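Local coordinates for uncharacterized protein (Archaeoglobus fulgidus, PDB 3LOT) that probably cleaves 3-keto-5-aminohexanoate or a related beta-keto acid, as a zinc-dependent TIM-barrel enzyme of the beta-keto acid cleavage family, at residues F68-I71 / C72-K76; E158-S161 / R162-E166; I178-I181 / Y182-A185; T184-M187 / F188-Y192. All coordinates share one frame; numbering follows the deposited sequence.

Contact 1 of 4, residues F68-I71 / C72-K76; sequences FRYI and CREIK
One face of the Y70 ring carries the CG methylene of E74, a CH-pi contact with CG 3.9 Å from the ring centroid and displaced toward the rim. The bend at chi2 (-76°) folds E74 over the ring; its carboxylate plane lies 10° from that of the ring. Beside the same ring, NH2 of R73 approaches CD1 of Y70 obliquely at 3.9 Å, the guanidinium standing almost upright against the ring plane. The R73 guanidinium has the carbonyl O of R69 above one face, and its NH1 rests on CG of R69 at 3.8 Å. The polar ends are held from elsewhere: Y70 OH by D32, R69 by E66 and the carbonyl of A106, E74 by K77. On the buried side of the helix, I71 and I75 lie side by side, CG2 of I71 meeting CD1 of I75 at 3.8 Å, and they pack on helix 31-43, while F68 and C72 touch strand 82-85 and helix 103-107. Bonds from C72, R73, E74 and I75 N to the carbonyls four residues earlier run regularly. This is an amphipathic i/i+4 arrangement on helix 65-78, which links parallel strands 48-54 and 82-85 of the TIM barrel.

Contact 2 of 4, residues E158-S161 / R162-E166; sequences EALS and RIFKE
L160 and F164 lie side by side and point the same way, so that CG of L160 meets CE1 of the F164 ring at 3.6 Å. The leucine's CG is anti to its backbone N (chi1 -158°), which swings the branch along the helix toward F164. Both reach inward to F114 of strand 111-115, whose ring meets that of F164 edge-to-face. R162 folds back along the outer surface, bending at chi3 (-82°) until the carbonyl O of E158 lies over the centre of one guanidinium face, 3.6 Å from its plane. Its NH2 passes CB of E158 at 3.9 Å, while the carboxylate of E158 forms a salt bridge with R146 of the second subunit.

The E158 carbonyl is gripped twice, by S161 OG at 2.8 Å and by R162 N at 3.3 Å, both from the same face of its plane. S161 OG also takes a hydrogen bond from a water, which in turn accepts one from K165 NZ; the lysine amine bonds to the carbonyl of Y192 as well. Helix 154-166 thus presents an apolar side to strand 111-115 and helix 103-107 and a polar side elsewhere, the amphipathic pattern of an outer helix in a TIM barrel.

Contact 3 of 4, residues I178-I181 / Y182-A185; sequences IGQI and YNTA
T184 and Q180 meet where the threonine turns back on the preceding helical turn. From CB of T184, which lies 3.4 Å from the carbonyl O of both Q180 and I181, the side chain divides. Its OG1 stands beside the backbone N, anti to the carbonyl carbon (chi1 -59°), and donates to Q180 O at 2.7 Å. CG2 forms the apolar branch of a side chain packed between two barrel strands. Q180 O also accepts from T184 N at 2.9 Å; this donor sits 39° out of the carbonyl plane, whereas the hydroxyl is tilted 20° from it. One buried carbonyl is therefore held by two donors of one residue, and the bond fixes the rotation of the threonine and satisfies its hydroxyl within the helix.

CD2 of Y182 brings the ring edge to the carbonyl O of I178 at 3.5 Å, and CE2 touches CG2 of the same isoleucine at 4.0 Å, the two side chains crossing at a slant. The phenol OH bonds to R225, with a weak bond to D215 of the second subunit. N183 points its amide nitrogen at the carbonyl of M116.

The turn lies in helix 178-189, the crossover of the beta-alpha-beta unit between strands 170-175 and 197-203. T184 packs on L173 and C175 of the first strand and on L197 and L199 of the second, and I181 on F201. I178, Y182 and A185 face helix 213-226, while D177 of the second subunit packs on I178 and accepts a hydrogen bond from G179 N, and G207 of that subunit packs on N183.

Contact 4 of 4, residues T184-M187 / F188-Y192; sequences TAFM and FHEGY
M187, a selenomethionine, and Y192 form the close-packed part. CE of M187 meets CD2 of the Y192 ring at 3.5 Å, and SE lies 4.7 Å from the ring centroid, 47° off the normal, an oblique Met-aromatic contact. Successive bends at chi2 and chi3 curl the M187 chain back to put CE there. Y192 N donates to M187 O at 2.8 Å, and the positive phi of G191 lets the chain turn to make that bond; G191 N bonds to F188 O. Together they close the helix as a Schellman motif. Helix 154-166 packs on the pair, with L157 and E158 on M187, and E158 and S161 on Y192.

H189 and E190 make up the solvent side. CG of E190 lies over the centre of one face of the F186 ring, 3.7 Å from its centroid in a CH-pi contact, with the carboxylate and ring planes only 17° apart. F186 borders this side but is also packed by F154, which it meets edge-to-face, and by L206 of the second subunit. The H189 imidazole has A185 O over one face, 3.3 Å from its CG, while its CE1 makes a loose contact with CB of A185 at 4.2 Å.

These residues end helix 178-189 of the beta-alpha-beta unit. F188 touches L197 at the start of strand 197-203 and P195 in the loop before it, so the helix end is set between helix 154-166 and the next strand of the barrel.

Overall arrangement
From the N terminus, contact 1 comes first on helix 65-78, then contact 2 on helix 154-166, then contacts 3 and 4 on helix 178-189. Contacts 1 to 3 each lie within one helix; contact 4 runs from helix 178-189 into the turn after it. None encloses a long loop or nests in another. Contacts 3 and 4 share T184 and A185, so one carries on from the other. Contacts 2 and 4 touch, tying helix 154-166 to the turn that follows helix 178-189. Contact 1 stands alone, its centre about 32 Å from those of contacts 3 and 4; the side chain of its F68 lies about 9 Å from the zinc ion. Contacts 2, 3 and 4 also reach the second subunit.

Contact 1 of 4, residues F68-I71 / C72-K76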
loop_
_atom_site.group_PDB
_atom_site.type_symbol
_atom_site.label_atom_id
_atom_site.label_comp_id
_atom_site.label_asym_id
_atom_site.label_seq_id
_atom_site.Cartn_x
_atom_site.Cartn_y
_atom_site.Cartn_z
ATOM N N PHE D 68 24.834 33.843 -7.475
ATOM C CA PHE D 68 25.304 32.524 -7.013
ATOM C C PHE D 68 26.781 32.468 -6.657
ATOM O O PHE D 68 27.153 31.892 -5.625
ATOM C CB PHE D 68 25.027 31.448 -8.042
ATOM C CG PHE D 68 23.628 30.953 -8.013
ATOM C CD1 PHE D 68 23.226 30.067 -7.017
ATOM C CD2 PHE D 68 22.720 31.351 -8.974
ATOM C CE1 PHE D 68 21.942 29.573 -6.973
ATOM C CE2 PHE D 68 21.436 30.868 -8.961
ATOM C CZ PHE D 68 21.031 29.969 -7.947
ATOM N N ARG D 69 27.623 33.015 -7.519
ATOM C CA ARG D 69 29.066 32.882 -7.311
ATOM C C ARG D 69 29.446 33.566 -5.997
ATOM O O ARG D 69 30.197 32.999 -5.182
ATOM C CB ARG D 69 29.881 33.413 -8.474
ATOM C CG ARG D 69 31.368 33.035 -8.332
ATOM C CD ARG D 69 32.219 33.588 -9.411
ATOM N NE ARG D 69 31.652 33.434 -10.746
ATOM C CZ ARG D 69 31.726 32.336 -11.490
ATOM N NH1 ARG D 69 32.321 31.225 -11.037
ATOM N NH2 ARG D 69 31.189 32.338 -12.709
ATOM N N TYR D 70 28.889 34.753 -5.785
ATOM C CA TYR D 70 29.133 35.491 -4.563
ATOM C C TYR D 70 28.669 34.726 -3.330
ATOM O O TYR D 70 29.441 34.567 -2.385
ATOM C CB TYR D 70 28.488 36.884 -4.631
ATOM C CG TYR D 70 28.622 37.679 -3.369
ATOM C CD1 TYR D 70 29.745 38.494 -3.135
ATOM C CD2 TYR D 70 27.631 37.631 -2.411
ATOM C CE1 TYR D 70 29.853 39.238 -1.946
ATOM C CE2 TYR D 70 27.724 38.327 -1.247
ATOM C CZ TYR D 70 28.832 39.122 -0.994
ATOM O OH TYR D 70 28.870 39.833 0.187
ATOM N N ILE D 71 27.413 34.286 -3.328
ATOM C CA ILE D 71 26.829 33.568 -2.191
ATOM C C ILE D 71 27.629 32.307 -1.836
ATOM O O ILE D 71 28.015 32.082 -0.681
ATOM C CB ILE D 71 25.373 33.158 -2.469
ATOM C CG1 ILE D 71 24.505 34.407 -2.632
ATOM C CG2 ILE D 71 24.830 32.307 -1.343
ATOM C CD1 ILE D 71 23.091 34.141 -3.043
ATOM N N CYS D 72 27.967 31.530 -2.850
ATOM C CA CYS D 72 28.647 30.242 -2.608
ATOM C C CYS D 72 30.065 30.459 -2.128
ATOM O O CYS D 72 30.521 29.782 -1.213
ATOM C CB CYS D 72 28.596 29.361 -3.852
ATOM S SG CYS D 72 26.913 28.901 -4.205
ATOM N N ARG D 73 30.753 31.440 -2.707
ATOM C CA ARG D 73 32.112 31.715 -2.301
ATOM C C ARG D 73 32.171 32.172 -0.842
ATOM O O ARG D 73 33.040 31.758 -0.078
ATOM C CB ARG D 73 32.750 32.786 -3.199
ATOM C CG ARG D 73 34.202 33.128 -2.802
ATOM C CD ARG D 73 34.850 34.162 -3.754
ATOM N NE ARG D 73 33.980 35.330 -3.945
ATOM C CZ ARG D 73 33.459 35.734 -5.109
ATOM N NH1 ARG D 73 33.724 35.114 -6.255
ATOM N NH2 ARG D 73 32.682 36.818 -5.127
ATOM N N GLU D 74 31.244 33.038 -0.468
ATOM C CA GLU D 74 31.196 33.568 0.887
ATOM C C GLU D 74 30.808 32.511 1.901
ATOM O O GLU D 74 31.336 32.522 3.014
ATOM C CB GLU D 74 30.236 34.771 0.953
ATOM C CG GLU D 74 30.743 36.000 0.171
ATOM C CD GLU D 74 31.852 36.741 0.911
ATOM O OE1 GLU D 74 31.635 37.109 2.075
ATOM O OE2 GLU D 74 32.928 36.957 0.341
ATOM N N ILE D 75 29.880 31.607 1.555
ATOM C CA ILE D 75 29.568 30.497 2.475
ATOM C C ILE D 75 30.846 29.650 2.674
ATOM O O ILE D 75 31.259 29.319 3.825
ATOM C CB ILE D 75 28.415 29.589 1.985
ATOM C CG1 ILE D 75 27.084 30.351 1.940
ATOM C CG2 ILE D 75 28.243 28.380 2.950
ATOM C CD1 ILE D 75 26.000 29.660 1.093
ATOM N N LYS D 76 31.504 29.328 1.564
ATOM C CA LYS D 76 32.717 28.455 1.612
ATOM C C LYS D 76 33.864 29.053 2.459
ATOM O O LYS D 76 34.583 28.318 3.115
ATOM C CB LYS D 76 33.187 28.128 0.185
ATOM C CG LYS D 76 34.428 27.258 0.049
ATOM C CD LYS D 76 34.666 27.012 -1.427
ATOM C CE LYS D 76 36.023 26.468 -1.746
ATOM N NZ LYS D 76 37.022 27.483 -1.412
#

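Contact 2 of 4, residues E158-S161 / R162-E166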
loop_
_atom_site.group_PDB
_atom_site.type_symbol
_atom_site.label_atom_id
_atom_site.label_comp_id
_atom_site.label_asym_id
_atom_site.label_seq_id
_atom_site.Cartn_x
_atom_site.Cartn_y
_atom_site.Cartn_z
ATOM N N GLU D 158 18.271 14.807 -20.669
ATOM C CA GLU D 158 19.410 14.193 -21.299
ATOM C C GLU D 158 20.584 15.183 -21.283
ATOM O O GLU D 158 21.690 14.826 -20.873
ATOM C CB GLU D 158 19.081 13.794 -22.735
ATOM C CG GLU D 158 18.108 12.637 -22.844
ATOM C CD GLU D 158 17.552 12.428 -24.248
ATOM O OE1 GLU D 158 18.238 12.783 -25.242
ATOM O OE2 GLU D 158 16.429 11.879 -24.363
ATOM N N ALA D 159 20.332 16.416 -21.717
ATOM C CA ALA D 159 21.385 17.440 -21.801
ATOM C C ALA D 159 21.911 17.790 -20.391
ATOM O O ALA D 159 23.126 17.969 -20.197
ATOM C CB ALA D 159 20.873 18.703 -22.527
ATOM N N LEU D 160 20.994 17.879 -19.427
ATOM C CA LEU D 160 21.330 18.143 -18.028
ATOM C C LEU D 160 22.207 17.031 -17.439
ATOM O O LEU D 160 23.190 17.331 -16.758
ATOM C CB LEU D 160 20.079 18.356 -17.178
ATOM C CG LEU D 160 20.226 19.123 -15.862
ATOM C CD1 LEU D 160 20.589 20.550 -16.150
ATOM C CD2 LEU D 160 18.948 19.049 -15.006
ATOM N N SER D 161 21.900 15.767 -17.743
ATOM C CA SER D 161 22.698 14.669 -17.247
ATOM C C SER D 161 24.135 14.835 -17.737
ATOM O O SER D 161 25.074 14.630 -16.970
ATOM C CB SER D 161 22.110 13.319 -17.649
ATOM O OG SER D 161 22.471 12.950 -18.986
ATOM N N ARG D 162 24.314 15.265 -18.989
ATOM C CA ARG D 162 25.636 15.478 -19.523
ATOM C C ARG D 162 26.382 16.646 -18.920
ATOM O O ARG D 162 27.566 16.534 -18.625
ATOM C CB ARG D 162 25.579 15.687 -21.022
ATOM C CG ARG D 162 25.294 14.401 -21.788
ATOM C CD ARG D 162 25.463 14.634 -23.312
ATOM N NE ARG D 162 24.259 15.249 -23.897
ATOM C CZ ARG D 162 23.123 14.594 -24.183
ATOM N NH1 ARG D 162 23.010 13.279 -23.949
ATOM N NH2 ARG D 162 22.080 15.266 -24.697
ATOM N N ILE D 163 25.681 17.753 -18.727
ATOM C CA ILE D 163 26.235 18.917 -18.072
ATOM C C ILE D 163 26.762 18.587 -16.662
ATOM O O ILE D 163 27.866 19.022 -16.273
ATOM C CB ILE D 163 25.207 20.076 -18.025
ATOM C CG1 ILE D 163 25.020 20.673 -19.409
ATOM C CG2 ILE D 163 25.685 21.160 -17.070
ATOM C CD1 ILE D 163 23.707 21.424 -19.592
ATOM N N PHE D 164 25.998 17.805 -15.901
ATOM C CA PHE D 164 26.425 17.443 -14.539
ATOM C C PHE D 164 27.675 16.590 -14.589
ATOM O O PHE D 164 28.628 16.829 -13.849
ATOM C CB PHE D 164 25.304 16.718 -13.771
ATOM C CG PHE D 164 24.324 17.646 -13.117
ATOM C CD1 PHE D 164 23.654 18.621 -13.865
ATOM C CD2 PHE D 164 24.049 17.548 -11.742
ATOM C CE1 PHE D 164 22.695 19.492 -13.248
ATOM C CE2 PHE D 164 23.111 18.405 -11.142
ATOM C CZ PHE D 164 22.446 19.378 -11.906
ATOM N N LYS D 165 27.701 15.615 -15.487
ATOM C CA LYS D 165 28.897 14.768 -15.619
ATOM C C LYS D 165 30.127 15.569 -16.030
ATOM O O LYS D 165 31.211 15.336 -15.536
ATOM C CB LYS D 165 28.628 13.670 -16.648
ATOM C CG LYS D 165 27.808 12.516 -16.110
ATOM C CD LYS D 165 27.375 11.599 -17.217
ATOM C CE LYS D 165 26.499 10.477 -16.672
ATOM N NZ LYS D 165 26.042 9.603 -17.768
ATOM N N GLU D 166 29.961 16.493 -16.958
ATOM C CA GLU D 166 31.080 17.330 -17.455
ATOM C C GLU D 166 31.748 18.165 -16.368
ATOM O O GLU D 166 32.920 18.456 -16.423
ATOM C CB GLU D 166 30.549 18.286 -18.505
ATOM C CG GLU D 166 30.260 17.626 -19.810
ATOM C CD GLU D 166 29.422 18.491 -20.749
ATOM O OE1 GLU D 166 29.162 19.665 -20.397
ATOM O OE2 GLU D 166 29.025 17.991 -21.848
HETATM O O HOH W 1 24.629 11.280 -19.602
#

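Contact 3 of 4, residues I178-I181 / Y182-A185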
loop_
_atom_site.group_PDB
_atom_site.type_symbol
_atom_site.label_atom_id
_atom_site.label_comp_id
_atom_site.label_asym_id
_atom_site.label_seq_id
_atom_site.Cartn_x
_atom_site.Cartn_y
_atom_site.Cartn_z
ATOM N N ILE D 178 4.790 10.251 -8.536
ATOM C CA ILE D 178 5.133 8.868 -8.872
ATOM C C ILE D 178 5.680 8.792 -10.293
ATOM O O ILE D 178 6.657 8.082 -10.550
ATOM C CB ILE D 178 3.946 7.937 -8.668
ATOM C CG1 ILE D 178 3.451 8.034 -7.203
ATOM C CG2 ILE D 178 4.311 6.470 -9.074
ATOM C CD1 ILE D 178 4.534 7.743 -6.180
ATOM N N GLY D 179 5.047 9.486 -11.234
ATOM C CA GLY D 179 5.510 9.471 -12.627
ATOM C C GLY D 179 6.948 9.921 -12.791
ATOM O O GLY D 179 7.646 9.529 -13.720
ATOM N N GLN D 180 7.369 10.813 -11.909
ATOM C CA GLN D 180 8.744 11.345 -11.919
ATOM C C GLN D 180 9.781 10.352 -11.372
ATOM O O GLN D 180 10.966 10.372 -11.764
ATOM C CB GLN D 180 8.793 12.675 -11.139
ATOM C CG GLN D 180 7.928 13.773 -11.807
ATOM C CD GLN D 180 8.186 15.175 -11.291
ATOM O OE1 GLN D 180 9.013 15.404 -10.403
ATOM N NE2 GLN D 180 7.460 16.134 -11.849
ATOM N N ILE D 181 9.344 9.452 -10.497
ATOM C CA ILE D 181 10.203 8.318 -10.127
ATOM C C ILE D 181 10.327 7.366 -11.327
ATOM O O ILE D 181 11.400 6.869 -11.649
ATOM C CB ILE D 181 9.687 7.587 -8.900
ATOM C CG1 ILE D 181 9.470 8.606 -7.735
ATOM C CG2 ILE D 181 10.644 6.450 -8.561
ATOM C CD1 ILE D 181 9.198 7.970 -6.338
ATOM N N TYR D 182 9.217 7.143 -12.009
ATOM C CA TYR D 182 9.210 6.402 -13.262
ATOM C C TYR D 182 10.148 7.051 -14.261
ATOM O O TYR D 182 10.921 6.334 -14.906
ATOM C CB TYR D 182 7.808 6.243 -13.840
ATOM C CG TYR D 182 7.081 4.974 -13.355
ATOM C CD1 TYR D 182 7.297 3.716 -13.987
ATOM C CD2 TYR D 182 6.251 5.016 -12.279
ATOM C CE1 TYR D 182 6.675 2.566 -13.551
ATOM C CE2 TYR D 182 5.632 3.876 -11.819
ATOM C CZ TYR D 182 5.814 2.654 -12.473
ATOM O OH TYR D 182 5.147 1.532 -12.031
ATOM N N ASN D 183 10.057 8.387 -14.392
ATOM C CA ASN D 183 10.986 9.109 -15.270
ATOM C C ASN D 183 12.453 8.844 -14.837
ATOM O O ASN D 183 13.335 8.598 -15.691
ATOM C CB ASN D 183 10.734 10.621 -15.303
ATOM C CG ASN D 183 9.367 11.025 -15.902
ATOM O OD1 ASN D 183 8.605 10.189 -16.423
ATOM N ND2 ASN D 183 9.038 12.344 -15.784
ATOM N N THR D 184 12.698 8.913 -13.517
ATOM C CA THR D 184 14.025 8.660 -12.964
ATOM C C THR D 184 14.576 7.262 -13.311
ATOM O O THR D 184 15.743 7.135 -13.754
ATOM C CB THR D 184 14.038 8.935 -11.465
ATOM O OG1 THR D 184 13.652 10.307 -11.252
ATOM C CG2 THR D 184 15.414 8.615 -10.856
ATOM N N ALA D 185 13.730 6.239 -13.152
ATOM C CA ALA D 185 14.085 4.865 -13.516
ATOM C C ALA D 185 14.474 4.761 -14.973
ATOM O O ALA D 185 15.470 4.142 -15.316
ATOM C CB ALA D 185 12.952 3.903 -13.239
#

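Contact 4 of 4, residues T184-M187 / F188-Y192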
loop_
_atom_site.group_PDB
_atom_site.type_symbol
_atom_site.label_atom_id
_atom_site.label_comp_id
_atom_site.label_asym_id
_atom_site.label_seq_id
_atom_site.Cartn_x
_atom_site.Cartn_y
_atom_site.Cartn_z
ATOM N N THR D 184 12.698 8.913 -13.517
ATOM C CA THR D 184 14.025 8.660 -12.964
ATOM C C THR D 184 14.576 7.262 -13.311
ATOM O O THR D 184 15.743 7.135 -13.754
ATOM C CB THR D 184 14.038 8.935 -11.465
ATOM O OG1 THR D 184 13.652 10.307 -11.252
ATOM C CG2 THR D 184 15.414 8.615 -10.856
ATOM N N ALA D 185 13.730 6.239 -13.152
ATOM C CA ALA D 185 14.085 4.865 -13.516
ATOM C C ALA D 185 14.474 4.761 -14.973
ATOM O O ALA D 185 15.470 4.142 -15.316
ATOM C CB ALA D 185 12.952 3.903 -13.239
ATOM N N PHE D 186 13.690 5.409 -15.825
ATOM C CA PHE D 186 13.937 5.364 -17.250
ATOM C C PHE D 186 15.295 5.963 -17.594
ATOM O O PHE D 186 16.046 5.357 -18.342
ATOM C CB PHE D 186 12.805 6.061 -17.996
ATOM C CG PHE D 186 13.071 6.276 -19.463
ATOM C CD1 PHE D 186 12.848 5.271 -20.381
ATOM C CD2 PHE D 186 13.506 7.496 -19.920
ATOM C CE1 PHE D 186 13.062 5.484 -21.750
ATOM C CE2 PHE D 186 13.710 7.716 -21.266
ATOM C CZ PHE D 186 13.488 6.712 -22.184
HETATM N N MSE D 187 15.589 7.147 -17.068
HETATM C CA MSE D 187 16.860 7.830 -17.348
HETATM C C MSE D 187 18.055 7.071 -16.784
HETATM O O MSE D 187 19.138 7.052 -17.390
HETATM C CB MSE D 187 16.849 9.251 -16.764
HETATM C CG MSE D 187 15.858 10.254 -17.419
HETATM SE SE MSE D 187 16.195 10.499 -19.306
HETATM C CE MSE D 187 17.813 11.568 -19.073
ATOM N N PHE D 188 17.842 6.428 -15.641
ATOM C CA PHE D 188 18.839 5.516 -15.048
ATOM C C PHE D 188 19.057 4.339 -15.962
ATOM O O PHE D 188 20.178 4.081 -16.354
ATOM C CB PHE D 188 18.391 5.109 -13.630
ATOM C CG PHE D 188 19.173 3.986 -12.996
ATOM C CD1 PHE D 188 20.545 3.973 -12.982
ATOM C CD2 PHE D 188 18.496 2.966 -12.317
ATOM C CE1 PHE D 188 21.249 2.942 -12.355
ATOM C CE2 PHE D 188 19.201 1.933 -11.695
ATOM C CZ PHE D 188 20.583 1.937 -11.708
ATOM N N HIS D 189 17.988 3.665 -16.372
ATOM C CA HIS D 189 18.166 2.456 -17.157
ATOM C C HIS D 189 18.633 2.755 -18.567
ATOM O O HIS D 189 19.254 1.923 -19.218
ATOM C CB HIS D 189 16.906 1.583 -17.148
ATOM C CG HIS D 189 16.563 1.081 -15.777
ATOM N ND1 HIS D 189 15.266 0.971 -15.323
ATOM C CD2 HIS D 189 17.360 0.728 -14.737
ATOM C CE1 HIS D 189 15.281 0.548 -14.071
ATOM N NE2 HIS D 189 16.536 0.380 -13.696
ATOM N N GLU D 190 18.400 3.971 -19.016
ATOM C CA GLU D 190 18.890 4.414 -20.312
ATOM C C GLU D 190 20.369 4.821 -20.284
ATOM O O GLU D 190 20.959 5.105 -21.308
ATOM C CB GLU D 190 18.021 5.576 -20.807
ATOM C CG GLU D 190 16.656 5.142 -21.273
ATOM C CD GLU D 190 16.666 4.316 -22.531
ATOM O OE1 GLU D 190 17.286 4.772 -23.518
ATOM O OE2 GLU D 190 16.029 3.225 -22.560
ATOM N N GLY D 191 20.962 4.813 -19.097
ATOM C CA GLY D 191 22.359 5.112 -18.937
ATOM C C GLY D 191 22.689 6.569 -18.684
ATOM O O GLY D 191 23.834 6.900 -18.716
ATOM N N TYR D 192 21.715 7.454 -18.454
ATOM C CA TYR D 192 22.046 8.884 -18.349
ATOM C C TYR D 192 22.464 9.267 -16.932
ATOM O O TYR D 192 23.299 10.163 -16.762
ATOM C CB TYR D 192 20.892 9.768 -18.778
ATOM C CG TYR D 192 20.568 9.658 -20.221
ATOM C CD1 TYR D 192 21.352 10.295 -21.181
ATOM C CD2 TYR D 192 19.465 8.945 -20.637
ATOM C CE1 TYR D 192 21.042 10.190 -22.529
ATOM C CE2 TYR D 192 19.152 8.828 -21.978
ATOM C CZ TYR D 192 19.942 9.443 -22.905
ATOM O OH TYR D 192 19.585 9.334 -24.211
#